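Putative c-1-tetrahydrofolate synthase, cytoplasmic (Leishmania major, PDB 4A26) probably interconverts one-carbon derivatives of tetrahydrofolate, as an NAD(P)-dependent methylenetetrahydrofolate dehydrogenase that also acts as a methenyltetrahydrofolate cyclohydrolase. Local coordinates at residues A[161-174]-A[204-218]. Residues are numbered along the deposited sequence; the frame is centred on the assembly and turned at random.
Sequences IEMAGKRAVVLGRS and MIDYLRTADIVIAAM
Strands 167-171 and 213-216 are parallel neighbours in the Rossmann-type sheet of the NAD(P)-binding domain, and helix 201-209, which leads into the second strand, packs on one side of the first. The strand axes diverge by just 7°, and the pairing runs from Ala168 beside Ile213 to Leu171 beside Ala216. Val169 is held through both its backbone N and O: the N donates a hydrogen bond to Ile213 O at 3.2 Å, and the O accepts one from Ile215 N at 3.0 Å. Leu171 N then donates a hydrogen bond to Ile215 O, and Ala217 N one to Leu171 O, carrying the pairing beyond the strand end.

Val169 and Leu171 face the helix. With Val169 CG1 anti to the backbone N (chi1 174°), CG2 is left to meet Ala211 CB at 3.7 Å and Tyr207 CB, while Leu208 CD2 touches Val169 CB and CG1, the two side chains crossing at about a right angle. Leu171 CD2 reaches Met204 CG at 4.1 Å. On the opposite face, Ile213 CD1 lies 3.7 Å from CG of Met163, in the loop leading to strand 167-171.

At the entry to the strands, Asp212 OD2 accepts a weak but nearly straight hydrogen bond from Arg167 N (3.3 Å, 176°); its OD1 forms a salt bridge with Lys230. Thr210 OG1 sits over the centre of one face of the Arg167 guanidinium, 3.2 Å from CZ; there it is badly angled for the NE and NH2 hydrogens, and no hydrogen bond forms. That guanidinium instead forms a salt bridge with Asp206 and a cation-pi contact with Tyr207, both of the second subunit, so the start of this strand also takes part in the dimer interface.

Strand 191-195 flanks 167-171 on its other edge, helices 147-159 and 178-187 cover the Ala168, Val170 and Ile215 face, and strand 234-237 continues the sheet beyond 213-216.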
loop_
_atom_site.group_PDB
_atom_site.type_symbol
_atom_site.label_atom_id
_atom_site.label_comp_id
_atom_site.label_asym_id
_atom_site.label_seq_id
_atom_site.Cartn_x
_atom_site.Cartn_y
_atom_site.Cartn_z
ATOM N N ILE A 161 23.561 -6.256 -1.759
ATOM C CA ILE A 161 22.844 -6.838 -0.639
ATOM C C ILE A 161 21.561 -7.495 -1.140
ATOM O O ILE A 161 20.670 -6.821 -1.668
ATOM C CB ILE A 161 22.536 -5.785 0.442
ATOM C CG1 ILE A 161 23.847 -5.223 1.006
ATOM C CG2 ILE A 161 21.697 -6.391 1.556
ATOM C CD1 ILE A 161 23.668 -4.109 2.009
ATOM N N GLU A 162 21.498 -8.819 -0.986
ATOM C CA GLU A 162 20.345 -9.611 -1.400
ATOM C C GLU A 162 19.128 -9.245 -0.560
ATOM O O GLU A 162 19.231 -9.097 0.660
ATOM C CB GLU A 162 20.635 -11.115 -1.254
ATOM C CG GLU A 162 21.572 -11.698 -2.321
ATOM C CD GLU A 162 22.084 -13.107 -1.987
ATOM O OE1 GLU A 162 21.709 -13.667 -0.931
ATOM O OE2 GLU A 162 22.877 -13.654 -2.785
ATOM N N MET A 163 17.985 -9.096 -1.228
ATOM C CA MET A 163 16.695 -8.894 -0.571
ATOM C C MET A 163 15.796 -10.130 -0.707
ATOM O O MET A 163 15.239 -10.593 0.275
ATOM C CB MET A 163 15.999 -7.671 -1.161
ATOM C CG MET A 163 16.519 -6.366 -0.608
ATOM S SD MET A 163 16.026 -4.946 -1.594
ATOM C CE MET A 163 17.108 -5.157 -3.011
ATOM N N ALA A 164 15.658 -10.662 -1.921
ATOM C CA ALA A 164 14.808 -11.835 -2.156
ATOM C C ALA A 164 15.181 -13.011 -1.250
ATOM O O ALA A 164 16.347 -13.395 -1.177
ATOM C CB ALA A 164 14.886 -12.258 -3.606
ATOM N N GLY A 165 14.188 -13.570 -0.562
ATOM C CA GLY A 165 14.393 -14.728 0.311
ATOM C C GLY A 165 14.877 -14.398 1.714
ATOM O O GLY A 165 15.112 -15.300 2.531
ATOM N N LYS A 166 15.010 -13.108 2.008
ATOM C CA LYS A 166 15.550 -12.662 3.285
ATOM C C LYS A 166 14.442 -12.179 4.217
ATOM O O LYS A 166 13.322 -11.901 3.777
ATOM C CB LYS A 166 16.570 -11.542 3.063
ATOM C CG LYS A 166 17.687 -11.892 2.073
ATOM C CD LYS A 166 18.529 -13.068 2.552
ATOM C CE LYS A 166 19.737 -13.286 1.663
ATOM N NZ LYS A 166 20.702 -14.250 2.264
ATOM N N ARG A 167 14.761 -12.106 5.507
ATOM C CA ARG A 167 13.855 -11.549 6.497
ATOM C C ARG A 167 14.239 -10.089 6.702
ATOM O O ARG A 167 15.420 -9.751 6.726
ATOM C CB ARG A 167 13.946 -12.330 7.809
ATOM C CG ARG A 167 13.674 -13.822 7.643
ATOM C CD ARG A 167 14.027 -14.647 8.871
ATOM N NE ARG A 167 12.940 -14.667 9.847
ATOM C CZ ARG A 167 12.765 -15.608 10.780
ATOM N NH1 ARG A 167 13.604 -16.638 10.891
ATOM N NH2 ARG A 167 11.733 -15.521 11.613
ATOM N N ALA A 168 13.237 -9.224 6.828
ATOM C CA ALA A 168 13.464 -7.789 6.965
ATOM C C ALA A 168 12.572 -7.201 8.044
ATOM O O ALA A 168 11.425 -7.621 8.217
ATOM C CB ALA A 168 13.206 -7.084 5.634
ATOM N N VAL A 169 13.102 -6.220 8.763
ATOM C CA VAL A 169 12.322 -5.476 9.739
ATOM C C VAL A 169 12.432 -3.989 9.435
ATOM O O VAL A 169 13.527 -3.454 9.341
ATOM C CB VAL A 169 12.797 -5.760 11.170
ATOM C CG1 VAL A 169 12.070 -4.870 12.164
ATOM C CG2 VAL A 169 12.588 -7.232 11.508
ATOM N N VAL A 170 11.285 -3.342 9.251
ATOM C CA VAL A 170 11.221 -1.900 9.090
ATOM C C VAL A 170 10.752 -1.311 10.407
ATOM O O VAL A 170 9.606 -1.517 10.808
ATOM C CB VAL A 170 10.241 -1.490 7.969
ATOM C CG1 VAL A 170 10.202 0.032 7.825
ATOM C CG2 VAL A 170 10.625 -2.152 6.648
ATOM N N LEU A 171 11.649 -0.609 11.094
ATOM C CA LEU A 171 11.296 0.103 12.315
ATOM C C LEU A 171 10.621 1.413 11.932
ATOM O O LEU A 171 11.279 2.355 11.507
ATOM C CB LEU A 171 12.534 0.377 13.174
ATOM C CG LEU A 171 13.351 -0.844 13.607
ATOM C CD1 LEU A 171 14.537 -0.400 14.430
ATOM C CD2 LEU A 171 12.512 -1.832 14.389
ATOM N N GLY A 172 9.297 1.453 12.074
ATOM C CA GLY A 172 8.514 2.654 11.785
ATOM C C GLY A 172 7.580 2.455 10.608
ATOM O O GLY A 172 7.938 1.792 9.634
ATOM N N ARG A 173 6.393 3.050 10.702
ATOM C CA ARG A 173 5.326 2.879 9.711
ATOM C C ARG A 173 4.879 4.215 9.107
ATOM O O ARG A 173 3.763 4.341 8.614
ATOM C CB ARG A 173 4.134 2.159 10.351
ATOM C CG ARG A 173 3.587 2.821 11.606
ATOM C CD ARG A 173 2.326 2.121 12.090
ATOM N NE ARG A 173 1.908 2.565 13.416
ATOM C CZ ARG A 173 0.857 2.084 14.074
ATOM N NH1 ARG A 173 0.088 1.142 13.532
ATOM N NH2 ARG A 173 0.563 2.548 15.283
ATOM N N SER A 174 5.768 5.204 9.136
ATOM C CA SER A 174 5.464 6.539 8.642
ATOM C C SER A 174 5.168 6.520 7.151
ATOM O O SER A 174 5.787 5.769 6.402
ATOM C CB SER A 174 6.642 7.473 8.915
ATOM O OG SER A 174 7.840 6.953 8.369
ATOM N N MET A 204 9.734 -6.546 19.194
ATOM C CA MET A 204 10.661 -5.774 18.367
ATOM C C MET A 204 12.031 -6.441 18.390
ATOM O O MET A 204 12.578 -6.774 17.343
ATOM C CB MET A 204 10.775 -4.332 18.868
ATOM C CG MET A 204 11.688 -3.435 18.020
ATOM S SD MET A 204 12.686 -2.307 19.014
ATOM C CE MET A 204 13.724 -3.487 19.867
ATOM N N ILE A 205 12.565 -6.656 19.589
ATOM C CA ILE A 205 13.839 -7.358 19.750
ATOM C C ILE A 205 13.820 -8.741 19.088
ATOM O O ILE A 205 14.773 -9.108 18.400
ATOM C CB ILE A 205 14.240 -7.504 21.245
ATOM C CG1 ILE A 205 14.610 -6.139 21.833
ATOM C CG2 ILE A 205 15.420 -8.460 21.396
ATOM C CD1 ILE A 205 14.903 -6.162 23.314
ATOM N N ASP A 206 12.739 -9.496 19.286
ATOM C CA ASP A 206 12.635 -10.852 18.737
ATOM C C ASP A 206 12.668 -10.844 17.212
ATOM O O ASP A 206 13.365 -11.653 16.600
ATOM C CB ASP A 206 11.366 -11.558 19.234
ATOM C CG ASP A 206 11.312 -13.030 18.826
ATOM O OD1 ASP A 206 12.359 -13.708 18.885
ATOM O OD2 ASP A 206 10.220 -13.514 18.452
ATOM N N TYR A 207 11.921 -9.922 16.608
ATOM C CA TYR A 207 11.915 -9.769 15.154
ATOM C C TYR A 207 13.300 -9.413 14.617
ATOM O O TYR A 207 13.752 -9.996 13.627
ATOM C CB TYR A 207 10.913 -8.699 14.717
ATOM C CG TYR A 207 9.458 -9.121 14.786
ATOM C CD1 TYR A 207 8.974 -10.153 13.990
ATOM C CD2 TYR A 207 8.564 -8.468 15.624
ATOM C CE1 TYR A 207 7.639 -10.533 14.039
ATOM C CE2 TYR A 207 7.230 -8.843 15.685
ATOM C CZ TYR A 207 6.772 -9.874 14.891
ATOM O OH TYR A 207 5.446 -10.244 14.947
ATOM N N LEU A 208 13.969 -8.462 15.270
ATOM C CA LEU A 208 15.319 -8.041 14.862
ATOM C C LEU A 208 16.357 -9.162 14.967
ATOM O O LEU A 208 17.332 -9.178 14.217
ATOM C CB LEU A 208 15.794 -6.838 15.692
ATOM C CG LEU A 208 15.310 -5.452 15.272
ATOM C CD1 LEU A 208 15.784 -4.432 16.277
ATOM C CD2 LEU A 208 15.803 -5.090 13.879
ATOM N N ARG A 209 16.145 -10.091 15.901
ATOM C CA ARG A 209 17.076 -11.198 16.140
ATOM C C ARG A 209 17.360 -12.010 14.873
ATOM O O ARG A 209 18.463 -12.533 14.707
ATOM C CB ARG A 209 16.534 -12.124 17.235
ATOM C CG ARG A 209 17.514 -13.201 17.697
ATOM C CD ARG A 209 16.949 -14.060 18.832
ATOM N NE ARG A 209 15.642 -14.641 18.510
ATOM C CZ ARG A 209 15.443 -15.671 17.683
ATOM N NH1 ARG A 209 16.463 -16.266 17.060
ATOM N NH2 ARG A 209 14.206 -16.111 17.470
ATOM N N THR A 210 16.367 -12.115 13.990
ATOM C CA THR A 210 16.505 -12.891 12.757
ATOM C C THR A 210 16.496 -12.030 11.485
ATOM O O THR A 210 16.457 -12.569 10.381
ATOM C CB THR A 210 15.390 -13.944 12.654
ATOM O OG1 THR A 210 14.130 -13.291 12.464
ATOM C CG2 THR A 210 15.338 -14.795 13.919
ATOM N N ALA A 211 16.562 -10.708 11.642
ATOM C CA ALA A 211 16.454 -9.783 10.510
ATOM C C ALA A 211 17.758 -9.683 9.735
ATOM O O ALA A 211 18.755 -9.166 10.245
ATOM C CB ALA A 211 16.036 -8.400 10.987
ATOM N N ASP A 212 17.737 -10.171 8.497
ATOM C CA ASP A 212 18.870 -10.046 7.588
ATOM C C ASP A 212 19.041 -8.601 7.129
ATOM O O ASP A 212 20.148 -8.158 6.817
ATOM C CB ASP A 212 18.677 -10.967 6.387
ATOM C CG ASP A 212 18.727 -12.432 6.772
ATOM O OD1 ASP A 212 19.796 -12.881 7.235
ATOM O OD2 ASP A 212 17.703 -13.133 6.622
ATOM N N ILE A 213 17.930 -7.876 7.088
ATOM C CA ILE A 213 17.922 -6.466 6.732
ATOM C C ILE A 213 17.183 -5.701 7.836
ATOM O O ILE A 213 16.256 -6.233 8.453
ATOM C CB ILE A 213 17.252 -6.263 5.350
ATOM C CG1 ILE A 213 18.063 -7.010 4.273
ATOM C CG2 ILE A 213 17.118 -4.780 5.018
ATOM C CD1 ILE A 213 17.524 -6.886 2.869
ATOM N N VAL A 214 17.617 -4.474 8.110
ATOM C CA VAL A 214 16.972 -3.634 9.116
ATOM C C VAL A 214 16.944 -2.194 8.641
ATOM O O VAL A 214 17.981 -1.631 8.265
ATOM C CB VAL A 214 17.707 -3.668 10.468
ATOM C CG1 VAL A 214 16.990 -2.779 11.471
ATOM C CG2 VAL A 214 17.816 -5.093 10.997
ATOM N N ILE A 215 15.752 -1.602 8.666
ATOM C CA ILE A 215 15.561 -0.220 8.258
ATOM C C ILE A 215 15.122 0.553 9.494
ATOM O O ILE A 215 14.022 0.340 10.007
ATOM C CB ILE A 215 14.508 -0.098 7.132
ATOM C CG1 ILE A 215 14.730 -1.164 6.053
ATOM C CG2 ILE A 215 14.569 1.271 6.488
ATOM C CD1 ILE A 215 16.098 -1.118 5.419
ATOM N N ALA A 216 16.004 1.419 9.988
ATOM C CA ALA A 216 15.728 2.215 11.178
ATOM C C ALA A 216 15.115 3.556 10.779
ATOM O O ALA A 216 15.825 4.470 10.349
ATOM C CB ALA A 216 16.997 2.423 11.972
ATOM N N ALA A 217 13.796 3.661 10.925
ATOM C CA ALA A 217 13.048 4.833 10.474
ATOM C C ALA A 217 12.105 5.393 11.533
ATOM O O ALA A 217 11.167 6.113 11.199
ATOM C CB ALA A 217 12.261 4.487 9.215
ATOM N N MET A 218 12.343 5.080 12.803
ATOM C CA MET A 218 11.444 5.537 13.872
ATOM C C MET A 218 11.623 7.022 14.165
ATOM O O MET A 218 10.650 7.706 14.464
ATOM C CB MET A 218 11.636 4.713 15.155
ATOM C CG MET A 218 11.052 3.310 15.081
ATOM S SD MET A 218 9.434 3.120 15.866
ATOM C CE MET A 218 8.504 4.498 15.181
#